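Local coordinates for receptor-type tyrosine-protein phosphatase C (Rattus norvegicus, PDB 5FN8) that probably dephosphorylates phosphotyrosine residues of signalling proteins during T-cell activation, and is represented here by two extracellular fibronectin type III domains, at residues 99-104 and 165-170; 128-133 and 146-151. All blocks are in the same frame, centred on the assembly; numbering follows the deposited sequence.

Contact 1. Residues 99-104 and 165-170. With NAG (2-acetamido-2-deoxy-beta-D-glucopyranose), chain G.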
ATOM      1  N   GLY B  99       1.639  -4.821  10.613  1.00 58.10           N
ATOM      2  CA  GLY B  99       2.962  -5.409  10.499  1.00 57.83           C
ATOM      3  C   GLY B  99       3.888  -4.854  11.566  1.00 60.71           C
ATOM      4  O   GLY B  99       3.455  -4.140  12.471  1.00 60.62           O
ATOM      5  N   LYS B 100       5.170  -5.194  11.474  1.00 58.15           N
ATOM      6  CA  LYS B 100       6.187  -4.727  12.402  1.00 57.70           C
ATOM      7  C   LYS B 100       6.692  -3.362  11.971  1.00 61.81           C
ATOM      8  O   LYS B 100       6.630  -3.021  10.815  1.00 60.97           O
ATOM      9  CB  LYS B 100       7.340  -5.724  12.496  1.00 60.20           C
ATOM     10  CG  LYS B 100       6.958  -7.104  13.007  1.00 70.40           C
ATOM     11  CD  LYS B 100       8.094  -8.102  12.793  1.00 75.45           C
ATOM     12  CE  LYS B 100       9.254  -7.898  13.735  1.00 99.92           C
ATOM     13  NZ  LYS B 100      10.470  -8.641  13.307  1.00119.91           N
ATOM     14  N   VAL B 101       7.192  -2.585  12.904  1.00 62.42           N
ATOM     15  CA  VAL B 101       7.737  -1.264  12.643  1.00 62.94           C
ATOM     16  C   VAL B 101       9.038  -1.410  11.826  1.00 69.76           C
ATOM     17  O   VAL B 101       9.728  -2.440  11.905  1.00 68.72           O
ATOM     18  CB  VAL B 101       7.940  -0.446  13.968  1.00 66.52           C
ATOM     19  CG1 VAL B 101       6.613  -0.222  14.696  1.00 65.13           C
ATOM     20  CG2 VAL B 101       9.014  -1.061  14.899  1.00 66.45           C
ATOM     21  N   ASN B 102       9.376  -0.377  11.065  1.00 69.87           N
ATOM     22  CA  ASN B 102      10.582  -0.397  10.243  1.00 71.52           C
ATOM     23  C   ASN B 102      11.622   0.552  10.778  1.00 77.48           C
ATOM     24  O   ASN B 102      11.286   1.634  11.245  1.00 78.21           O
ATOM     25  CB  ASN B 102      10.239  -0.070   8.759  1.00 71.59           C
ATOM     26  CG  ASN B 102       9.424  -1.151   8.089  1.00 88.50           C
ATOM     27  OD1 ASN B 102       9.897  -2.291   7.886  1.00 76.49           O
ATOM     28  ND2 ASN B 102       8.162  -0.836   7.789  1.00 77.16           N
ATOM     29  N   GLY B 103      12.874   0.139  10.675  1.00 76.05           N
ATOM     30  CA  GLY B 103      14.040   0.931  11.043  1.00 77.33           C
ATOM     31  C   GLY B 103      14.156   1.276  12.504  1.00 80.44           C
ATOM     32  O   GLY B 103      14.455   2.430  12.842  1.00 79.94           O
ATOM     33  N   MET B 104      13.932   0.269  13.378  1.00 75.84           N
ATOM     34  CA  MET B 104      14.015   0.480  14.821  1.00 74.71           C
ATOM     35  C   MET B 104      15.459   0.687  15.243  1.00 82.96           C
ATOM     36  O   MET B 104      16.308  -0.201  15.053  1.00 84.10           O
ATOM     37  CB  MET B 104      13.353  -0.660  15.596  1.00 74.79           C
ATOM     38  CG  MET B 104      13.108  -0.320  17.049  1.00 75.90           C
ATOM     39  SD  MET B 104      12.664  -1.809  17.933  1.00 76.66           S
ATOM     40  CE  MET B 104      13.189  -1.378  19.616  1.00 73.54           C
ATOM     41  N   PHE B 165      14.230  -3.621  24.368  1.00 63.96           N
ATOM     42  CA  PHE B 165      13.228  -2.662  23.918  1.00 60.88           C
ATOM     43  C   PHE B 165      12.387  -3.342  22.887  1.00 63.63           C
ATOM     44  O   PHE B 165      12.912  -3.880  21.913  1.00 62.86           O
ATOM     45  CB  PHE B 165      13.894  -1.360  23.421  1.00 62.20           C
ATOM     46  CG  PHE B 165      14.737  -0.705  24.499  1.00 64.44           C
ATOM     47  CD1 PHE B 165      16.039  -1.130  24.747  1.00 67.89           C
ATOM     48  CD2 PHE B 165      14.227   0.328  25.273  1.00 66.62           C
ATOM     49  CE1 PHE B 165      16.799  -0.560  25.771  1.00 69.91           C
ATOM     50  CE2 PHE B 165      15.001   0.924  26.277  1.00 70.04           C
ATOM     51  CZ  PHE B 165      16.274   0.460  26.532  1.00 69.16           C
ATOM     52  N   LEU B 166      11.073  -3.389  23.146  1.00 59.68           N
ATOM     53  CA  LEU B 166      10.089  -4.035  22.288  1.00 55.75           C
ATOM     54  C   LEU B 166       9.099  -2.987  21.843  1.00 57.83           C
ATOM     55  O   LEU B 166       8.386  -2.443  22.677  1.00 58.55           O
ATOM     56  CB  LEU B 166       9.362  -5.138  23.073  1.00 54.89           C
ATOM     57  CG  LEU B 166      10.188  -6.290  23.660  1.00 58.88           C
ATOM     58  CD1 LEU B 166      10.639  -5.985  25.113  1.00 60.41           C
ATOM     59  CD2 LEU B 166       9.348  -7.549  23.702  1.00 58.10           C
ATOM     60  N   VAL B 167       9.093  -2.662  20.539  1.00 53.79           N
ATOM     61  CA  VAL B 167       8.171  -1.711  19.929  1.00 51.99           C
ATOM     62  C   VAL B 167       7.108  -2.481  19.162  1.00 54.51           C
ATOM     63  O   VAL B 167       7.468  -3.304  18.336  1.00 53.69           O
ATOM     64  CB  VAL B 167       8.830  -0.630  19.023  1.00 54.57           C
ATOM     65  CG1 VAL B 167       7.761   0.326  18.456  1.00 53.82           C
ATOM     66  CG2 VAL B 167       9.875   0.159  19.787  1.00 54.43           C
ATOM     67  N   TYR B 168       5.816  -2.267  19.491  1.00 50.19           N
ATOM     68  CA  TYR B 168       4.662  -2.863  18.791  1.00 49.34           C
ATOM     69  C   TYR B 168       3.882  -1.711  18.182  1.00 52.90           C
ATOM     70  O   TYR B 168       3.816  -0.620  18.762  1.00 52.98           O
ATOM     71  CB  TYR B 168       3.663  -3.537  19.754  1.00 50.54           C
ATOM     72  CG  TYR B 168       4.241  -4.529  20.729  1.00 52.58           C
ATOM     73  CD1 TYR B 168       5.008  -4.103  21.819  1.00 53.41           C
ATOM     74  CD2 TYR B 168       3.975  -5.890  20.608  1.00 53.45           C
ATOM     75  CE1 TYR B 168       5.532  -5.018  22.731  1.00 53.06           C
ATOM     76  CE2 TYR B 168       4.476  -6.811  21.528  1.00 54.09           C
ATOM     77  CZ  TYR B 168       5.250  -6.370  22.587  1.00 58.92           C
ATOM     78  OH  TYR B 168       5.694  -7.298  23.486  1.00 57.60           O
ATOM     79  N   PHE B 169       3.246  -1.977  17.051  1.00 51.26           N
ATOM     80  CA  PHE B 169       2.343  -1.021  16.416  1.00 50.41           C
ATOM     81  C   PHE B 169       0.939  -1.391  16.824  1.00 52.01           C
ATOM     82  O   PHE B 169       0.591  -2.576  16.817  1.00 51.34           O
ATOM     83  CB  PHE B 169       2.454  -1.073  14.890  1.00 50.11           C
ATOM     84  CG  PHE B 169       1.714   0.055  14.205  1.00 49.36           C
ATOM     85  CD1 PHE B 169       2.279   1.321  14.103  1.00 51.24           C
ATOM     86  CD2 PHE B 169       0.495  -0.172  13.576  1.00 48.97           C
ATOM     87  CE1 PHE B 169       1.619   2.347  13.414  1.00 50.39           C
ATOM     88  CE2 PHE B 169      -0.163   0.855  12.917  1.00 50.87           C
ATOM     89  CZ  PHE B 169       0.413   2.101  12.833  1.00 48.22           C
ATOM     90  N   TYR B 170       0.145  -0.383  17.168  1.00 47.67           N
ATOM     91  CA  TYR B 170      -1.266  -0.515  17.504  1.00 47.13           C
ATOM     92  C   TYR B 170      -2.095   0.256  16.466  1.00 54.29           C
ATOM     93  O   TYR B 170      -1.845   1.438  16.231  1.00 55.78           O
ATOM     94  CB  TYR B 170      -1.529  -0.002  18.932  1.00 47.01           C
ATOM     95  CG  TYR B 170      -2.982  -0.097  19.336  1.00 47.49           C
ATOM     96  CD1 TYR B 170      -3.610  -1.332  19.466  1.00 48.53           C
ATOM     97  CD2 TYR B 170      -3.731   1.051  19.607  1.00 48.89           C
ATOM     98  CE1 TYR B 170      -4.955  -1.427  19.808  1.00 49.40           C
ATOM     99  CE2 TYR B 170      -5.079   0.968  19.954  1.00 49.93           C
ATOM    100  CZ  TYR B 170      -5.681  -0.275  20.080  1.00 59.05           C
ATOM    101  OH  TYR B 170      -6.999  -0.369  20.473  1.00 66.69           O
TER
HETATM  102  C1  NAG G1188      -2.787   3.628  23.435  1.00 85.62           C
HETATM  103  C2  NAG G1188      -3.630   2.385  23.734  1.00 86.97           C
HETATM  104  C3  NAG G1188      -5.047   2.504  23.162  1.00 91.37           C
HETATM  105  C4  NAG G1188      -5.660   3.870  23.450  1.00 94.83           C
HETATM  106  C5  NAG G1188      -4.735   5.003  23.016  1.00 93.03           C
HETATM  107  C6  NAG G1188      -5.268   6.373  23.382  1.00 93.50           C
HETATM  108  C7  NAG G1188      -3.242  -0.042  23.257  1.00 87.76           C
HETATM  109  C8  NAG G1188      -2.238  -1.020  22.732  1.00 84.66           C
HETATM  110  N2  NAG G1188      -2.913   1.268  23.132  1.00 85.11           N
HETATM  111  O3  NAG G1188      -5.883   1.530  23.781  1.00 94.49           O
HETATM  112  O4  NAG G1188      -6.906   3.971  22.765  1.00 99.97           O
HETATM  113  O5  NAG G1188      -3.470   4.865  23.680  1.00 89.87           O
HETATM  114  O6  NAG G1188      -4.427   7.425  22.928  1.00 93.19           O
HETATM  115  O7  NAG G1188      -4.305  -0.414  23.746  1.00 93.97           O
HETATM  116  O   HOH W   1       3.634  -4.354  15.315  1.00 54.92           O
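V167 meets V101 and M104 through different methyl branches, so one small side chain serves two partners. A chi1 of -179° turns CG1 of V167 toward V101, where it lies 4.0 Å from both CG1 and CG2 of that residue, and the two valines cross at about a right angle. CG2 of V167 receives M104, whose CE stops 3.7 Å from it after an extended chain has carried this methyl across from the corner of the loop. M104 CE also packs against F165 CB at 3.9 Å and sits close to the F165 carbonyl oxygen. Further along, CG1 of V101 reaches the CB of F169 at 4.2 Å, while the F169 ring leads away from the loop 99-104.

The polar part is indirect. A single water bridges the backbones, donating to G99 O at 2.9 Å and accepting from F169 N at 3.0 Å, so that a strand amide and a loop carbonyl are satisfied together where the chains stand too far apart to pair.

The loop 99-104, within the second fibronectin type III domain, leads into strand 104-108, which belongs to one sheet of the sandwich, whereas 165-170 belongs to the other. Around this inter-sheet packing, V101 also touches C118 and Y131, M104 touches V116 on strand 114-119, and both reach E179 on strand 179-184.

Contact 2. Residues 128-133 and 146-151. With NAG (2-acetamido-2-deoxy-beta-D-glucopyranose), chain G.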
ATOM      1  N   GLU B 128      -6.229   3.506  13.215  1.00 61.40           N
ATOM      2  CA  GLU B 128      -5.306   4.377  13.938  1.00 59.44           C
ATOM      3  C   GLU B 128      -3.854   3.977  13.769  1.00 61.48           C
ATOM      4  O   GLU B 128      -3.546   2.969  13.131  1.00 57.86           O
ATOM      5  CB  GLU B 128      -5.700   4.453  15.421  1.00 61.58           C
ATOM      6  CG  GLU B 128      -7.051   5.116  15.654  1.00 76.88           C
ATOM      7  CD  GLU B 128      -7.907   4.432  16.700  1.00113.08           C
ATOM      8  OE1 GLU B 128      -7.423   4.245  17.842  1.00116.26           O
ATOM      9  OE2 GLU B 128      -9.078   4.110  16.387  1.00105.94           O
ATOM     10  N   ALA B 129      -2.954   4.799  14.344  1.00 58.83           N
ATOM     11  CA  ALA B 129      -1.529   4.593  14.282  1.00 58.23           C
ATOM     12  C   ALA B 129      -0.859   5.002  15.600  1.00 63.52           C
ATOM     13  O   ALA B 129      -0.672   6.204  15.858  1.00 64.47           O
ATOM     14  CB  ALA B 129      -0.940   5.355  13.105  1.00 58.41           C
ATOM     15  N   ARG B 130      -0.519   3.987  16.449  1.00 58.80           N
ATOM     16  CA  ARG B 130       0.157   4.189  17.745  1.00 57.40           C
ATOM     17  C   ARG B 130       1.289   3.230  17.936  1.00 58.66           C
ATOM     18  O   ARG B 130       1.304   2.117  17.397  1.00 55.64           O
ATOM     19  CB  ARG B 130      -0.814   4.192  18.938  1.00 56.41           C
ATOM     20  CG  ARG B 130      -1.943   5.198  18.709  1.00 60.02           C
ATOM     21  CD  ARG B 130      -2.667   5.660  19.916  1.00 56.70           C
ATOM     22  NE  ARG B 130      -1.778   6.201  20.946  1.00 63.49           N
ATOM     23  CZ  ARG B 130      -1.542   7.490  21.152  1.00 71.77           C
ATOM     24  NH1 ARG B 130      -2.062   8.400  20.348  1.00 64.61           N
ATOM     25  NH2 ARG B 130      -0.761   7.876  22.149  1.00 59.21           N
ATOM     26  N   TYR B 131       2.264   3.693  18.685  1.00 56.29           N
ATOM     27  CA  TYR B 131       3.498   2.990  18.964  1.00 55.87           C
ATOM     28  C   TYR B 131       3.579   2.647  20.445  1.00 58.98           C
ATOM     29  O   TYR B 131       3.506   3.533  21.307  1.00 57.31           O
ATOM     30  CB  TYR B 131       4.681   3.869  18.519  1.00 57.84           C
ATOM     31  CG  TYR B 131       4.668   4.112  17.029  1.00 59.81           C
ATOM     32  CD1 TYR B 131       5.253   3.205  16.152  1.00 61.55           C
ATOM     33  CD2 TYR B 131       3.998   5.208  16.486  1.00 60.98           C
ATOM     34  CE1 TYR B 131       5.217   3.409  14.772  1.00 62.28           C
ATOM     35  CE2 TYR B 131       3.932   5.409  15.111  1.00 61.38           C
ATOM     36  CZ  TYR B 131       4.557   4.516  14.257  1.00 69.49           C
ATOM     37  OH  TYR B 131       4.448   4.730  12.903  1.00 71.33           O
ATOM     38  N   ILE B 132       3.713   1.339  20.731  1.00 55.58           N
ATOM     39  CA  ILE B 132       3.820   0.835  22.107  1.00 54.81           C
ATOM     40  C   ILE B 132       5.243   0.415  22.363  1.00 57.22           C
ATOM     41  O   ILE B 132       5.785  -0.424  21.646  1.00 59.06           O
ATOM     42  CB  ILE B 132       2.843  -0.354  22.350  1.00 56.61           C
ATOM     43  CG1 ILE B 132       1.389  -0.077  21.899  1.00 54.87           C
ATOM     44  CG2 ILE B 132       2.972  -0.930  23.771  1.00 58.39           C
ATOM     45  CD1 ILE B 132       0.718   1.160  22.364  1.00 54.16           C
ATOM     46  N   LEU B 133       5.844   0.969  23.359  1.00 52.33           N
ATOM     47  CA  LEU B 133       7.175   0.548  23.722  1.00 51.61           C
ATOM     48  C   LEU B 133       7.184  -0.080  25.117  1.00 57.01           C
ATOM     49  O   LEU B 133       6.704   0.516  26.070  1.00 57.90           O
ATOM     50  CB  LEU B 133       8.176   1.708  23.633  1.00 51.46           C
ATOM     51  CG  LEU B 133       9.541   1.478  24.290  1.00 55.19           C
ATOM     52  CD1 LEU B 133      10.356   0.430  23.551  1.00 54.60           C
ATOM     53  CD2 LEU B 133      10.310   2.754  24.398  1.00 55.83           C
ATOM     54  N   ASN B 146       3.058   4.627  25.222  1.00 52.49           N
ATOM     55  CA  ASN B 146       2.046   4.577  24.180  1.00 52.71           C
ATOM     56  C   ASN B 146       2.031   5.970  23.549  1.00 62.29           C
ATOM     57  O   ASN B 146       1.670   6.939  24.205  1.00 63.49           O
ATOM     58  CB  ASN B 146       0.676   4.206  24.788  1.00 47.16           C
ATOM     59  CG  ASN B 146      -0.472   4.204  23.823  1.00 71.33           C
ATOM     60  OD1 ASN B 146      -0.358   4.684  22.706  1.00 57.66           O
ATOM     61  ND2 ASN B 146      -1.599   3.657  24.236  1.00 78.39           N
ATOM     62  N   GLN B 147       2.451   6.069  22.284  1.00 60.90           N
ATOM     63  CA  GLN B 147       2.573   7.354  21.591  1.00 61.45           C
ATOM     64  C   GLN B 147       2.124   7.315  20.141  1.00 67.82           C
ATOM     65  O   GLN B 147       2.077   6.249  19.511  1.00 66.38           O
ATOM     66  CB  GLN B 147       4.029   7.825  21.635  1.00 62.51           C
ATOM     67  CG  GLN B 147       4.473   8.419  22.970  1.00 59.64           C
ATOM     68  CD  GLN B 147       5.982   8.607  23.079  1.00 70.43           C
ATOM     69  OE1 GLN B 147       6.547   8.557  24.165  1.00 70.24           O
ATOM     70  NE2 GLN B 147       6.689   8.776  21.962  1.00 67.81           N
ATOM     71  N   SER B 148       1.838   8.514  19.609  1.00 67.06           N
ATOM     72  CA  SER B 148       1.482   8.824  18.218  1.00 65.79           C
ATOM     73  C   SER B 148       2.706   8.744  17.331  1.00 69.29           C
ATOM     74  O   SER B 148       2.572   8.404  16.167  1.00 70.07           O
ATOM     75  CB  SER B 148       0.971  10.252  18.135  1.00 70.20           C
ATOM     76  OG  SER B 148      -0.304  10.301  18.738  1.00 84.46           O
ATOM     77  N   THR B 149       3.882   9.118  17.864  1.00 66.25           N
ATOM     78  CA  THR B 149       5.170   9.150  17.167  1.00 66.56           C
ATOM     79  C   THR B 149       6.137   8.154  17.779  1.00 71.60           C
ATOM     80  O   THR B 149       6.233   8.023  19.001  1.00 73.22           O
ATOM     81  CB  THR B 149       5.778  10.581  17.171  1.00 75.01           C
ATOM     82  OG1 THR B 149       5.932  11.014  18.518  1.00 87.89           O
ATOM     83  CG2 THR B 149       4.913  11.597  16.449  1.00 67.24           C
ATOM     84  N   CYS B 150       6.895   7.491  16.936  1.00 69.01           N
ATOM     85  CA  CYS B 150       7.861   6.504  17.365  1.00 68.79           C
ATOM     86  C   CYS B 150       9.189   7.133  17.682  1.00 75.98           C
ATOM     87  O   CYS B 150      10.202   6.829  17.053  1.00 76.93           O
ATOM     88  CB  CYS B 150       7.984   5.378  16.350  1.00 68.68           C
ATOM     89  SG  CYS B 150       8.815   3.908  16.995  1.00 73.41           S
ATOM     90  N   LYS B 151       9.179   8.016  18.695  1.00 73.67           N
ATOM     91  CA  LYS B 151      10.343   8.698  19.231  1.00 74.62           C
ATOM     92  C   LYS B 151      10.185   8.724  20.762  1.00 76.18           C
ATOM     93  O   LYS B 151       9.412   9.512  21.331  1.00 74.89           O
ATOM     94  CB  LYS B 151      10.550  10.098  18.608  1.00 80.11           C
ATOM     95  CG  LYS B 151       9.303  10.995  18.533  1.00111.40           C
ATOM     96  CD  LYS B 151       9.648  12.494  18.597  1.00130.07           C
ATOM     97  CE  LYS B 151       8.415  13.370  18.705  1.00138.34           C
ATOM     98  NZ  LYS B 151       8.757  14.820  18.695  1.00146.81           N
TER
HETATM   99  C1  NAG G1188      -2.787   3.628  23.435  1.00 85.62           C
HETATM  100  C2  NAG G1188      -3.630   2.385  23.734  1.00 86.97           C
HETATM  101  C3  NAG G1188      -5.047   2.504  23.162  1.00 91.37           C
HETATM  102  C4  NAG G1188      -5.660   3.870  23.450  1.00 94.83           C
HETATM  103  C5  NAG G1188      -4.735   5.003  23.016  1.00 93.03           C
HETATM  104  C6  NAG G1188      -5.268   6.373  23.382  1.00 93.50           C
HETATM  105  C7  NAG G1188      -3.242  -0.042  23.257  1.00 87.76           C
HETATM  106  C8  NAG G1188      -2.238  -1.020  22.732  1.00 84.66           C
HETATM  107  N2  NAG G1188      -2.913   1.268  23.132  1.00 85.11           N
HETATM  108  O3  NAG G1188      -5.883   1.530  23.781  1.00 94.49           O
HETATM  109  O4  NAG G1188      -6.906   3.971  22.765  1.00 99.97           O
HETATM  110  O5  NAG G1188      -3.470   4.865  23.680  1.00 89.87           O
HETATM  111  O6  NAG G1188      -4.427   7.425  22.928  1.00 93.19           O
HETATM  112  O7  NAG G1188      -4.305  -0.414  23.746  1.00 93.97           O
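R130 grips the side-chain amide of N146 while that same amide carries a glycan: ND2 of N146 is bonded covalently to C1 of N-acetylglucosamine, and OD1 accepts a hydrogen bond from R130. The R130 NE to N146 OD1 bond is short, 2.7 Å, and straight at 169°, with the oxygen almost in the guanidinium plane although the two planar groups are turned 60° apart. NH2 adds weak bonds to OD1 and O of N146. A bend at chi3 (54°) folds the arginine back over the neighbouring strand, with the Q147 and S148 backbone under one guanidinium face and O6 of the sugar 3.4 Å above the other. The guanidinium thus lies between the backbone of 146-151 and the sugar, while I132 CD1 lies 3.6 Å from N146 CG and also touches the sugar's acetyl methyl.

On the other face of the sheet, one face of the Y131 ring carries C150 CB, set toward the rim and 3.6 Å from the centroid in a CH-pi contact; C150 SG approaches obliquely, and S148 O lies at the ring edge. The Q147 amide turns back to its own segment, NE2 bonding to the carbonyls of T149 and K151.

Y131 and Q147 form an antiparallel hydrogen-bonded pair, Y131 N to Q147 O at 2.7 Å and Q147 N to Y131 O at 2.9 Å. This is the open end of the beta hairpin 130-137/140-147 in a fibronectin type III sandwich, with the C118-C150 disulfide beside it.

How the contacts relate
Contacts 1 and 2 lie in the same fibronectin type III domain with centres about 9 Å apart, and strands 130-137 and 162-170 pair directly between them. Y170 N to R130 O and I132 N to Y168 O, each 2.8 Å, are probable backbone hydrogen bonds that join the hairpin of contact 2 to the strand of contact 1. On the inner side, the F169 ring packs with its CZ 3.5 Å from A129 CA and meets Y131 edge-to-face. On the outer side the glycan carried by N146 is shared: its acetamido group covers one face of the Y170 ring, with NAG C8 3.6 Å from Y170 CD1. The catalytic phosphatase domains are not part of this extracellular fragment.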